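Protein disulfide isomerase (PDB 4N30) probably acts as a thiol-disulfide oxidoreductase of the DsbA subfamily, a thioredoxin-fold protein of the machinery that introduces disulfide bonds in Pseudomonas aeruginosa. Local coordinates at residues 103-115 and 154-168. Residues are numbered along the deposited sequence; the frame is centred on the assembly and turned at random. Where two conformers were deposited one is given.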
ATOM      1  N   ARG A 103      -5.599  -6.036 -10.251  1.00 10.72           N
ATOM      2  CA  ARG A 103      -5.156  -7.320  -9.591  1.00 11.02           C
ATOM      3  C   ARG A 103      -3.754  -7.739 -10.081  1.00 11.61           C
ATOM      4  O   ARG A 103      -2.913  -8.130  -9.260  1.00 11.10           O
ATOM      5  CB  ARG A 103      -6.181  -8.427  -9.890  1.00 12.34           C
ATOM      6  CG  ARG A 103      -7.565  -8.066  -9.395  1.00 14.76           C
ATOM      7  CD  ARG A 103      -8.556  -9.195  -9.494  1.00 17.14           C
ATOM      8  NE  ARG A 103      -8.784  -9.653 -10.865  1.00 19.96           N
ATOM      9  CZ  ARG A 103      -9.852  -9.349 -11.614  1.00 22.29           C
ATOM     10  NH1 ARG A 103     -10.831  -8.509 -11.208  1.00 26.12           N
ATOM     11  NH2 ARG A 103      -9.938  -9.942 -12.814  1.00 26.59           N
ATOM     12  N   HIS A 104      -3.548  -7.694 -11.401  1.00 10.84           N
ATOM     13  CA  HIS A 104      -2.239  -8.106 -11.936  1.00 10.53           C
ATOM     14  C   HIS A 104      -1.176  -7.157 -11.382  1.00 11.57           C
ATOM     15  O   HIS A 104      -0.074  -7.641 -11.051  1.00 11.59           O
ATOM     16  CB  HIS A 104      -2.363  -7.833 -13.466  1.00 11.69           C
ATOM     17  CG  HIS A 104      -1.077  -8.026 -14.214  1.00 11.43           C
ATOM     18  ND1 HIS A 104      -0.346  -9.206 -14.140  1.00 14.11           N
ATOM     19  CD2 HIS A 104      -0.416  -7.138 -14.986  1.00 11.62           C
ATOM     20  CE1 HIS A 104       0.740  -9.036 -14.930  1.00 14.09           C
ATOM     21  NE2 HIS A 104       0.720  -7.776 -15.439  1.00 14.55           N
ATOM     22  N   GLN A 105      -1.457  -5.849 -11.252  1.00 10.58           N
ATOM     23  CA  GLN A 105      -0.459  -4.918 -10.754  1.00  9.61           C
ATOM     24  C   GLN A 105      -0.176  -5.153  -9.276  1.00 10.95           C
ATOM     25  O   GLN A 105       1.019  -5.017  -8.857  1.00 10.55           O
ATOM     26  CB  GLN A 105      -0.923  -3.506 -11.057  1.00 10.58           C
ATOM     27  CG  GLN A 105      -0.798  -3.268 -12.575  1.00 11.54           C
ATOM     28  CD  GLN A 105      -1.690  -2.115 -13.059  1.00 11.14           C
ATOM     29  OE1 GLN A 105      -2.071  -1.179 -12.267  1.00 13.81           O
ATOM     30  NE2 GLN A 105      -2.013  -2.133 -14.300  1.00 10.22           N
ATOM     31  N   ALA A 106      -1.171  -5.553  -8.460  1.00  9.36           N
ATOM     32  CA  ALA A 106      -0.918  -5.919  -7.098  1.00  9.69           C
ATOM     33  C   ALA A 106       0.085  -7.107  -7.041  1.00 10.00           C
ATOM     34  O   ALA A 106       0.977  -7.153  -6.202  1.00 10.83           O
ATOM     35  CB  ALA A 106      -2.247  -6.238  -6.394  1.00 10.55           C
ATOM     36  N   ARG A 107      -0.139  -8.067  -7.914  1.00  9.91           N
ATOM     37  CA  ARG A 107       0.776  -9.212  -7.927  1.00  9.89           C
ATOM     38  C   ARG A 107       2.151  -8.809  -8.371  1.00 10.50           C
ATOM     39  O   ARG A 107       3.154  -9.342  -7.800  1.00 11.19           O
ATOM     40  CB  ARG A 107       0.190 -10.296  -8.822  1.00 12.08           C
ATOM     41  CG  ARG A 107      -1.120 -10.960  -8.367  1.00 13.08           C
ATOM     42  CD  ARG A 107      -1.683 -12.005  -9.309  1.00 17.02           C
ATOM     43  NE  ARG A 107      -3.079 -12.194  -9.117  1.00 21.84           N
ATOM     44  CZ  ARG A 107      -4.049 -11.782  -9.970  1.00 19.63           C
ATOM     45  NH1 ARG A 107      -3.775 -11.373 -11.202  1.00 26.56           N
ATOM     46  NH2 ARG A 107      -5.286 -12.076  -9.606  1.00 33.34           N
ATOM     47  N   LEU A 108       2.315  -7.937  -9.316  1.00  9.95           N
ATOM     48  CA  LEU A 108       3.615  -7.484  -9.774  1.00 10.44           C
ATOM     49  C   LEU A 108       4.370  -6.841  -8.612  1.00 10.59           C
ATOM     50  O   LEU A 108       5.576  -7.150  -8.407  1.00 11.38           O
ATOM     51  CB  LEU A 108       3.527  -6.458 -10.895  1.00 10.41           C
ATOM     52  CG  LEU A 108       3.139  -7.039 -12.205  1.00 11.01           C
ATOM     53  CD1 LEU A 108       2.926  -5.893 -13.190  1.00 12.67           C
ATOM     54  CD2 LEU A 108       4.187  -8.006 -12.717  1.00 13.16           C
ATOM     55  N   VAL A 109       3.694  -6.054  -7.765  1.00  9.98           N
ATOM     56  CA  VAL A 109       4.461  -5.342  -6.744  1.00 10.59           C
ATOM     57  C   VAL A 109       4.890  -6.365  -5.610  1.00 11.67           C
ATOM     58  O   VAL A 109       5.995  -6.263  -5.033  1.00 11.23           O
ATOM     59  CB  VAL A 109       3.824  -4.076  -6.141  1.00 12.00           C
ATOM     60  CG1 VAL A 109       3.610  -3.041  -7.219  1.00 14.09           C
ATOM     61  CG2 VAL A 109       2.545  -4.377  -5.378  1.00 13.68           C
ATOM     62  N   GLU A 110       4.024  -7.346  -5.296  1.00 10.33           N
ATOM     63  CA  GLU A 110       4.443  -8.394  -4.327  1.00 11.40           C
ATOM     64  C   GLU A 110       5.646  -9.142  -4.906  1.00 12.89           C
ATOM     65  O   GLU A 110       6.612  -9.450  -4.147  1.00 12.75           O
ATOM     66  CB  GLU A 110       3.307  -9.361  -4.043  1.00 11.27           C
ATOM     67  CG  GLU A 110       2.101  -8.760  -3.295  1.00 12.85           C
ATOM     68  CD  GLU A 110       2.521  -8.311  -1.883  1.00 12.54           C
ATOM     69  OE1 GLU A 110       3.382  -8.973  -1.261  1.00 15.56           O
ATOM     70  OE2 GLU A 110       2.230  -7.180  -1.472  1.00 14.74           O
ATOM     71  N   CYS A 111       5.584  -9.473  -6.201  1.00 10.93           N
ATOM     72  CA  CYS A 111       6.699 -10.232  -6.805  1.00 11.32           C
ATOM     73  C   CYS A 111       7.924  -9.400  -6.829  1.00 11.83           C
ATOM     74  O   CYS A 111       9.063  -9.978  -6.743  1.00 12.37           O
ATOM     75  CB  CYS A 111       6.175 -10.709  -8.173  1.00 11.82           C
ATOM     76  SG  CYS A 111       4.971 -12.004  -8.039  1.00 12.74           S
ATOM     77  N   ALA A 112       7.858  -8.073  -6.956  1.00 11.71           N
ATOM     78  CA  ALA A 112       8.996  -7.199  -6.836  1.00 11.30           C
ATOM     79  C   ALA A 112       9.566  -7.231  -5.463  1.00 11.88           C
ATOM     80  O   ALA A 112      10.887  -7.247  -5.320  1.00 12.72           O
ATOM     81  CB  ALA A 112       8.616  -5.770  -7.244  1.00 12.91           C
ATOM     82  N   GLY A 113       8.743  -7.247  -4.459  1.00 11.51           N
ATOM     83  CA  GLY A 113       9.194  -7.401  -3.085  1.00 14.17           C
ATOM     84  C   GLY A 113      10.009  -8.672  -2.878  1.00 14.37           C
ATOM     85  O   GLY A 113      10.969  -8.689  -2.105  1.00 14.71           O
ATOM     86  N   ILE A 114       9.564  -9.776  -3.464  1.00 12.76           N
ATOM     87  CA  ILE A 114      10.350 -11.045  -3.422  1.00 12.48           C
ATOM     88  C   ILE A 114      11.701 -10.793  -4.001  1.00 14.11           C
ATOM     89  O   ILE A 114      12.711 -11.341  -3.397  1.00 13.22           O
ATOM     90  CB  ILE A 114       9.569 -12.176  -4.094  1.00 13.38           C
ATOM     91  CG1 ILE A 114       8.406 -12.607  -3.260  1.00 14.61           C
ATOM     92  CG2 ILE A 114      10.552 -13.364  -4.479  1.00 14.46           C
ATOM     93  CD1 ILE A 114       7.608 -13.719  -3.905  1.00 17.41           C
ATOM     94  N   GLN A 115      11.819 -10.153  -5.134  1.00 13.01           N
ATOM     95  CA  GLN A 115      13.139  -9.966  -5.763  1.00 14.09           C
ATOM     96  C   GLN A 115      13.991  -8.969  -5.067  1.00 16.17           C
ATOM     97  O   GLN A 115      15.269  -9.099  -5.041  1.00 19.95           O
ATOM     98  CB  GLN A 115      12.996  -9.357  -7.194  1.00 16.33           C
ATOM     99  CG  GLN A 115      12.475 -10.438  -8.103  1.00 16.52           C
ATOM    100  CD  GLN A 115      12.565 -10.068  -9.590  1.00 14.23           C
ATOM    101  OE1 GLN A 115      11.677 -10.561 -10.382  1.00 15.87           O
ATOM    102  NE2 GLN A 115      13.541  -9.340 -10.022  1.00 13.47           N
ATOM    103  N   LEU A 154       9.731 -11.816 -12.873  1.00 11.55           N
ATOM    104  CA  LEU A 154       8.597 -10.994 -12.313  1.00 12.68           C
ATOM    105  C   LEU A 154       7.209 -11.466 -12.858  1.00 14.15           C
ATOM    106  O   LEU A 154       6.268 -11.715 -12.131  1.00 13.81           O
ATOM    107  CB  LEU A 154       8.933  -9.541 -12.584  1.00 14.01           C
ATOM    108  CG  LEU A 154       7.964  -8.654 -11.775  1.00 15.35           C
ATOM    109  CD1 LEU A 154       8.403  -8.530 -10.317  1.00 15.33           C
ATOM    110  CD2 LEU A 154       7.984  -7.241 -12.426  1.00 18.51           C
ATOM    111  N   GLU A 155       7.220 -11.620 -14.202  1.00 14.90           N
ATOM    112  CA  GLU A 155       5.952 -12.028 -14.803  1.00 17.76           C
ATOM    113  C   GLU A 155       5.523 -13.421 -14.421  1.00 15.22           C
ATOM    114  O   GLU A 155       4.363 -13.719 -14.241  1.00 16.39           O
ATOM    115  CB  GLU A 155       6.068 -11.932 -16.325  1.00 20.10           C
ATOM    116  CG  GLU A 155       6.259 -10.481 -16.824  1.00 25.49           C
ATOM    117  CD  GLU A 155       6.807 -10.345 -18.249  1.00 35.23           C
ATOM    118  OE1 GLU A 155       6.771 -11.333 -19.025  1.00 37.05           O
ATOM    119  OE2 GLU A 155       7.291  -9.232 -18.588  1.00 35.33           O
ATOM    120  N   LYS A 156       6.495 -14.360 -14.320  1.00 14.31           N
ATOM    121  CA  LYS A 156       6.119 -15.670 -13.899  1.00 13.17           C
ATOM    122  C   LYS A 156       5.533 -15.685 -12.511  1.00 11.10           C
ATOM    123  O   LYS A 156       4.611 -16.429 -12.219  1.00 13.51           O
ATOM    124  CB  LYS A 156       7.329 -16.632 -14.049  1.00 13.72           C
ATOM    125  CG  LYS A 156       6.902 -18.040 -13.732  1.00 14.44           C
ATOM    126  CD  LYS A 156       8.050 -19.057 -13.776  1.00 16.83           C
ATOM    127  CE  LYS A 156       8.681 -19.110 -15.131  1.00 17.10           C
ATOM    128  NZ  LYS A 156       9.630 -20.294 -15.245  1.00 17.86           N
ATOM    129  N   CYS A 157       6.212 -14.969 -11.609  1.00 12.43           N
ATOM    130  CA  CYS A 157       5.715 -14.910 -10.257  1.00 12.04           C
ATOM    131  C   CYS A 157       4.261 -14.312 -10.193  1.00 12.56           C
ATOM    132  O   CYS A 157       3.427 -14.866  -9.482  1.00 13.12           O
ATOM    133  CB  CYS A 157       6.713 -14.049  -9.464  1.00 12.29           C
ATOM    134  SG  CYS A 157       6.127 -13.609  -7.756  1.00 13.21           S
ATOM    135  N   ALA A 158       4.024 -13.285 -11.012  1.00 13.66           N
ATOM    136  CA  ALA A 158       2.634 -12.730 -10.979  1.00 13.95           C
ATOM    137  C   ALA A 158       1.662 -13.753 -11.496  1.00 17.12           C
ATOM    138  O   ALA A 158       0.536 -13.839 -10.947  1.00 19.00           O
ATOM    139  CB  ALA A 158       2.573 -11.461 -11.762  1.00 16.74           C
ATOM    140  N   LYS A 159       2.036 -14.562 -12.482  1.00 15.24           N
ATOM    141  CA  LYS A 159       1.176 -15.608 -12.976  1.00 17.22           C
ATOM    142  C   LYS A 159       0.965 -16.779 -12.025  1.00 18.12           C
ATOM    143  O   LYS A 159      -0.133 -17.375 -11.940  1.00 20.21           O
ATOM    144  CB  LYS A 159       1.734 -16.065 -14.366  1.00 19.43           C
ATOM    145  CG  LYS A 159       0.890 -17.118 -15.107  1.00 24.59           C
ATOM    146  CD  LYS A 159       1.432 -17.399 -16.520  1.00 27.16           C
ATOM    147  CE  LYS A 159       2.699 -18.230 -16.576  1.00 28.69           C
ATOM    148  NZ  LYS A 159       2.560 -19.631 -16.081  1.00 32.27           N
ATOM    149  N   ASP A 160       2.027 -17.215 -11.339  1.00 15.81           N
ATOM    150  CA  ASP A 160       2.038 -18.531 -10.725  1.00 17.00           C
ATOM    151  C   ASP A 160       2.035 -18.531  -9.211  1.00 15.51           C
ATOM    152  O   ASP A 160       1.629 -19.499  -8.619  1.00 17.90           O
ATOM    153  CB  ASP A 160       3.271 -19.383 -11.147  1.00 15.62           C
ATOM    154  CG  ASP A 160       3.281 -19.790 -12.570  1.00 18.43           C
ATOM    155  OD1 ASP A 160       2.251 -19.629 -13.275  1.00 20.91           O
ATOM    156  OD2 ASP A 160       4.346 -20.272 -13.019  1.00 19.08           O
ATOM    157  N   ASN A 161       2.565 -17.489  -8.567  1.00 14.24           N
ATOM    158  CA  ASN A 161       2.826 -17.625  -7.115  1.00 13.29           C
ATOM    159  C   ASN A 161       1.519 -17.424  -6.364  1.00 13.47           C
ATOM    160  O   ASN A 161       0.923 -16.330  -6.322  1.00 14.65           O
ATOM    161  CB  ASN A 161       3.853 -16.537  -6.777  1.00 13.27           C
ATOM    162  CG  ASN A 161       4.291 -16.623  -5.351  1.00 14.01           C
ATOM    163  OD1 ASN A 161       3.453 -16.794  -4.432  1.00 13.27           O
ATOM    164  ND2 ASN A 161       5.627 -16.509  -5.093  1.00 14.35           N
ATOM    165  N   GLU A 162       1.070 -18.497  -5.708  1.00 15.84           N
ATOM    166  CA  GLU A 162      -0.197 -18.467  -4.978  1.00 15.31           C
ATOM    167  C   GLU A 162      -0.037 -17.901  -3.611  1.00 14.86           C
ATOM    168  O   GLU A 162      -1.052 -17.442  -3.059  1.00 15.69           O
ATOM    169  CB  GLU A 162      -0.779 -19.876  -4.875  1.00 18.38           C
ATOM    170  CG  GLU A 162      -1.030 -20.525  -6.238  1.00 26.60           C
ATOM    171  CD  GLU A 162      -1.654 -21.907  -6.105  1.00 36.45           C
ATOM    172  OE1 GLU A 162      -0.891 -22.908  -6.083  1.00 36.25           O
ATOM    173  OE2 GLU A 162      -2.891 -21.978  -5.942  1.00 39.88           O
ATOM    174  N   LEU A 163       1.173 -17.894  -3.044  1.00 15.34           N
ATOM    175  CA  LEU A 163       1.378 -17.274  -1.729  1.00 14.83           C
ATOM    176  C   LEU A 163       1.103 -15.788  -1.813  1.00 15.41           C
ATOM    177  O   LEU A 163       0.367 -15.227  -0.973  1.00 15.43           O
ATOM    178  CB  LEU A 163       2.732 -17.608  -1.197  1.00 15.65           C
ATOM    179  CG  LEU A 163       3.075 -19.115  -0.920  1.00 18.18           C
ATOM    180  CD1 LEU A 163       4.514 -19.287  -0.449  1.00 20.64           C
ATOM    181  CD2 LEU A 163       2.191 -19.635   0.189  1.00 22.08           C
ATOM    182  N   ILE A 164       1.675 -15.155  -2.857  1.00 13.50           N
ATOM    183  CA  ILE A 164       1.464 -13.706  -2.984  1.00 14.44           C
ATOM    184  C   ILE A 164       0.013 -13.380  -3.302  1.00 14.17           C
ATOM    185  O   ILE A 164      -0.580 -12.396  -2.819  1.00 15.21           O
ATOM    186  CB  ILE A 164       2.491 -12.971  -3.853  1.00 14.15           C
ATOM    187  CG1 ILE A 164       2.435 -13.488  -5.221  1.00 14.98           C
ATOM    188  CG2 ILE A 164       3.857 -13.105  -3.185  1.00 16.42           C
ATOM    189  CD1 ILE A 164       1.633 -12.625  -6.211  1.00 17.78           C
ATOM    190  N   ASP A 165      -0.614 -14.251  -4.101  1.00 14.03           N
ATOM    191  CA  ASP A 165      -2.044 -14.060  -4.486  1.00 16.61           C
ATOM    192  C   ASP A 165      -2.860 -14.127  -3.217  1.00 18.17           C
ATOM    193  O   ASP A 165      -3.767 -13.245  -3.040  1.00 17.19           O
ATOM    194  CB  ASP A 165      -2.445 -15.192  -5.478  1.00 20.70           C
ATOM    195  CG  ASP A 165      -3.920 -15.212  -5.867  1.00 26.62           C
ATOM    196  OD1 ASP A 165      -4.336 -14.290  -6.577  1.00 30.58           O
ATOM    197  OD2 ASP A 165      -4.603 -16.222  -5.508  1.00 32.68           O
ATOM    198  N   SER A 166      -2.555 -15.049  -2.315  1.00 16.54           N
ATOM    199  CA  SER A 166      -3.250 -15.242  -1.052  0.50 19.23           C
ATOM    200  C   SER A 166      -3.110 -14.016  -0.217  1.00 18.44           C
ATOM    201  O   SER A 166      -4.083 -13.596   0.451  1.00 18.64           O
ATOM    202  CB  SER A 166      -2.600 -16.354  -0.264  0.50 21.22           C
ATOM    203  OG  SER A 166      -2.937 -17.618  -0.785  0.50 25.92           O
ATOM    204  N   ASP A 167      -1.905 -13.390  -0.240  1.00 15.99           N
ATOM    205  CA  ASP A 167      -1.657 -12.271   0.638  1.00 16.57           C
ATOM    206  C   ASP A 167      -2.454 -11.076   0.139  1.00 14.58           C
ATOM    207  O   ASP A 167      -2.971 -10.292   0.975  1.00 15.40           O
ATOM    208  CB  ASP A 167      -0.208 -11.900   0.640  1.00 15.41           C
ATOM    209  CG  ASP A 167       0.645 -12.934   1.379  1.00 17.29           C
ATOM    210  OD1 ASP A 167       0.035 -13.798   2.040  1.00 21.38           O
ATOM    211  OD2 ASP A 167       1.854 -12.872   1.225  1.00 17.11           O
ATOM    212  N   ILE A 168      -2.550 -10.887  -1.149  1.00 13.92           N
ATOM    213  CA  ILE A 168      -3.415  -9.844  -1.718  1.00 13.22           C
ATOM    214  C   ILE A 168      -4.870 -10.051  -1.325  1.00 14.66           C
ATOM    215  O   ILE A 168      -5.559  -9.121  -0.861  1.00 14.69           O
ATOM    216  CB  ILE A 168      -3.240  -9.797  -3.199  1.00 12.36           C
ATOM    217  CG1 ILE A 168      -1.788  -9.348  -3.475  1.00 12.22           C
ATOM    218  CG2 ILE A 168      -4.240  -8.806  -3.820  1.00 13.44           C
ATOM    219  CD1 ILE A 168      -1.403  -9.704  -4.883  1.00 13.48           C
TER
HETATM  220  O   HOH W   1       3.013 -10.540   0.890  1.00 23.79           O
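Ala106 meets Ile168 where the helical part of this DsbA-type protein, an insertion in its thioredoxin fold, approaches the central sheet; His92 of strand 86-92 touches both side chains. The contact illustrates how a disulfide is built into helix packing: helix 103-115 lies across helices 154-160 and 162-168, meeting them at 121° and 120°. The aliphatic part of Arg107 packs among Ala158, Ile164, Asp165 and Ile168, with CG 3.7 Å from Ile168 CD1, and the extended chain beyond it brings NE to Asp165 OD1 (3.5 Å), a long salt bridge in which the carboxylate oxygen lies at the guanidinium edge; Lys169 pairs with the other oxygen, OD2. Leu108 crosses Leu154 at roughly a right angle, its CD2 touching both Leu154 CD2 and the methyl of Ala158. Glu110 packs CB against Ile164 CB (3.7 Å), then turns about its CB-CG bond, sliding past Ile168 in the opposite direction; its OE2 is hydrogen-bonded to His92, while one water donates to both Glu110 OE1 and Asp167 OD2, bridging two acids whose oxygens would otherwise probably repel. Cys111 fits as a knob among Leu154, Cys157, Ala158 and Ile164, and its SG is bonded to Cys157 SG at 2.0 Å with a torsion of -80° about the S-S bond. Leu154 CD1 reaches past Cys111 CB to the backbone, 3.4 Å from Ala112 N. Ile114 lays CD1 against Ile164 CG2 and, 3.6 Å away, Asn161 ND2; the same amide's OD1 caps helix 162-168 by accepting from Ile164 N at 2.9 Å.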